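Local coordinates for putative phenazine biosynthesis PhzC/PhzF protein (Clostridium difficile, PDB 4DUN) that is of unknown specific function but probably acts as an isomerase of the PhzF family, whose members are related to diaminopimelate epimerases, at residues F187-F192 with A225-N230. Sequence-based numbering, arbitrary orientation.
Sequences FVSRYF and AAQLSN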
# COMPACT_ATOMS: atom_id res chain seq x y z
N PHE A 187 -30.44 1.94 1.64
CA PHE A 187 -29.75 3.14 1.21
C PHE A 187 -28.33 2.82 0.86
O PHE A 187 -27.82 1.75 1.22
CB PHE A 187 -29.83 4.28 2.24
CG PHE A 187 -29.20 4.04 3.59
CD1 PHE A 187 -29.93 3.51 4.64
CD2 PHE A 187 -27.87 4.40 3.83
CE1 PHE A 187 -29.37 3.37 5.91
CE2 PHE A 187 -27.30 4.27 5.09
CZ PHE A 187 -28.06 3.73 6.13
N VAL A 188 -27.68 3.75 0.14
CA VAL A 188 -26.31 3.59 -0.30
C VAL A 188 -25.55 4.85 -0.02
O VAL A 188 -26.16 5.92 0.09
CB VAL A 188 -26.19 3.19 -1.81
CG1 VAL A 188 -26.83 1.83 -2.09
CG2 VAL A 188 -26.78 4.28 -2.73
N SER A 189 -24.23 4.75 0.02
CA SER A 189 -23.36 5.93 0.17
C SER A 189 -21.96 5.64 -0.33
O SER A 189 -21.62 4.49 -0.60
CB SER A 189 -23.31 6.42 1.62
OG SER A 189 -22.55 5.54 2.44
N ARG A 190 -21.21 6.70 -0.55
CA ARG A 190 -19.79 6.70 -0.86
C ARG A 190 -19.19 7.81 -0.01
O ARG A 190 -19.84 8.84 0.21
CB ARG A 190 -19.50 6.87 -2.35
CG ARG A 190 -19.86 5.62 -3.18
CD ARG A 190 -19.79 5.92 -4.64
NE ARG A 190 -18.41 6.08 -5.09
CZ ARG A 190 -18.06 6.63 -6.25
NH1 ARG A 190 -18.99 7.09 -7.09
NH2 ARG A 190 -16.78 6.74 -6.57
N TYR A 191 -18.00 7.56 0.53
CA TYR A 191 -17.34 8.50 1.44
C TYR A 191 -15.98 8.88 0.87
O TYR A 191 -15.15 8.01 0.61
CB TYR A 191 -17.21 7.84 2.83
CG TYR A 191 -16.69 8.76 3.92
CD1 TYR A 191 -15.32 8.99 4.06
CD2 TYR A 191 -17.54 9.28 4.89
CE1 TYR A 191 -14.83 9.81 5.09
CE2 TYR A 191 -17.06 10.10 5.91
CZ TYR A 191 -15.71 10.37 6.01
OH TYR A 191 -15.23 11.17 7.02
N PHE A 192 -15.74 10.18 0.71
CA PHE A 192 -14.50 10.70 0.13
C PHE A 192 -13.67 11.45 1.18
O PHE A 192 -14.20 12.29 1.93
CB PHE A 192 -14.80 11.61 -1.08
CG PHE A 192 -15.62 10.88 -2.13
CD1 PHE A 192 -15.03 9.94 -2.97
CD2 PHE A 192 -16.99 11.10 -2.24
CE1 PHE A 192 -15.80 9.22 -3.90
CE2 PHE A 192 -17.76 10.37 -3.16
CZ PHE A 192 -17.15 9.45 -3.99
N ALA A 225 -27.48 -1.19 4.48
CA ALA A 225 -26.83 -0.15 3.69
C ALA A 225 -25.67 -0.73 2.92
O ALA A 225 -25.04 -1.69 3.36
CB ALA A 225 -26.34 0.97 4.61
N ALA A 226 -25.38 -0.14 1.79
CA ALA A 226 -24.21 -0.52 1.01
C ALA A 226 -23.33 0.70 0.85
O ALA A 226 -23.84 1.82 0.76
CB ALA A 226 -24.61 -1.07 -0.37
N GLN A 227 -22.03 0.49 0.87
CA GLN A 227 -21.07 1.55 0.59
C GLN A 227 -20.53 1.17 -0.78
O GLN A 227 -19.92 0.11 -0.92
CB GLN A 227 -19.98 1.69 1.67
CG GLN A 227 -19.16 2.96 1.41
CD GLN A 227 -18.60 3.58 2.66
OE1 GLN A 227 -19.21 3.55 3.74
NE2 GLN A 227 -17.42 4.19 2.53
N LEU A 228 -20.84 1.99 -1.80
CA LEU A 228 -20.57 1.66 -3.19
C LEU A 228 -19.18 2.12 -3.66
O LEU A 228 -19.03 2.74 -4.72
CB LEU A 228 -21.70 2.22 -4.08
CG LEU A 228 -23.11 1.66 -3.79
CD1 LEU A 228 -24.13 2.28 -4.74
CD2 LEU A 228 -23.15 0.10 -3.88
N SER A 229 -18.16 1.75 -2.89
CA SER A 229 -16.76 1.94 -3.25
C SER A 229 -16.39 0.83 -4.25
O SER A 229 -17.18 -0.11 -4.40
CB SER A 229 -15.88 1.86 -2.00
OG SER A 229 -16.11 0.62 -1.36
N ASN A 230 -15.20 0.90 -4.85
CA ASN A 230 -14.67 -0.12 -5.77
C ASN A 230 -14.74 -1.50 -5.10
O ASN A 230 -15.30 -2.44 -5.68
CB ASN A 230 -13.21 0.23 -6.14
CG ASN A 230 -12.56 -0.69 -7.14
OD1 ASN A 230 -13.21 -1.28 -8.02
ND2 ASN A 230 -11.24 -0.83 -7.03
O HOH W 1 -24.18 3.58 3.18
O HOH W 2 -20.39 6.04 4.21
O HOH W 3 -17.01 5.08 -0.44
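Phe-187 to Ser-189 pair in parallel with Ala-225 to Gln-227; the axes of strands 187-192 and 225-227 approach to 4.8 Å and lie 25° from alignment. The ladder alternates between strands: Ala-226 N donates to Phe-187 O, Ser-189 N to Ala-226 O, and Leu-228 N to Ser-189 O over 2.9 Å. The donor of this last bond, Leu-228, is the centre of an inverse gamma turn just past the strand's end, while 187-193 runs on and takes 198-200 as a neighbour, Tyr-191 bonding to the backbone of Asp-200.

Side chains sort onto two faces. On one, Phe-187 has CG lodged between its own N and carbonyl carbon (chi1 63°), which lays the ring over Ala-225; the methyl CB stands 3.7 Å from the ring centroid in a CH-pi contact, offset toward CE2 and CZ. Helix 207-218 covers this face, Trp-214 stacking on the same ring. Further along, Ser-189 and Gln-227 do not bond directly: one water links Ser-189 OG to Gln-227 OE1, and another joins Ser-189 OG to Ala-226 O. A third water accepts from both Tyr-191 N and Gln-227 NE2. The Gln-227 amide is pinned at both ends, by Asp-200 O and Thr-203 N.

On the other face Val-188 meets Ala-226 and, more closely, Leu-228, whose CD1 lies 3.7 Å from Val-188 CB beneath helix 154-159. The Arg-190 chain passes the Leu-228 carbonyl, CD 3.3 Å from O; NE forms a salt bridge with Glu-199, and NH1 bonds to the Val-157 carbonyl.

Strands 187-193 and 222-227 lie side by side in one lobe of the two-lobed PhzF fold, with strand 198-200 and helix 207-218 between them in sequence. Tyr-191 OH bonds Asp-146 and a bound buffer molecule, probably from the crystallisation liquor; the Tyr-191 side chain is about 10 Å from that of Glu-47, the predicted active-site residue, consistent with an edge of the interlobe cleft.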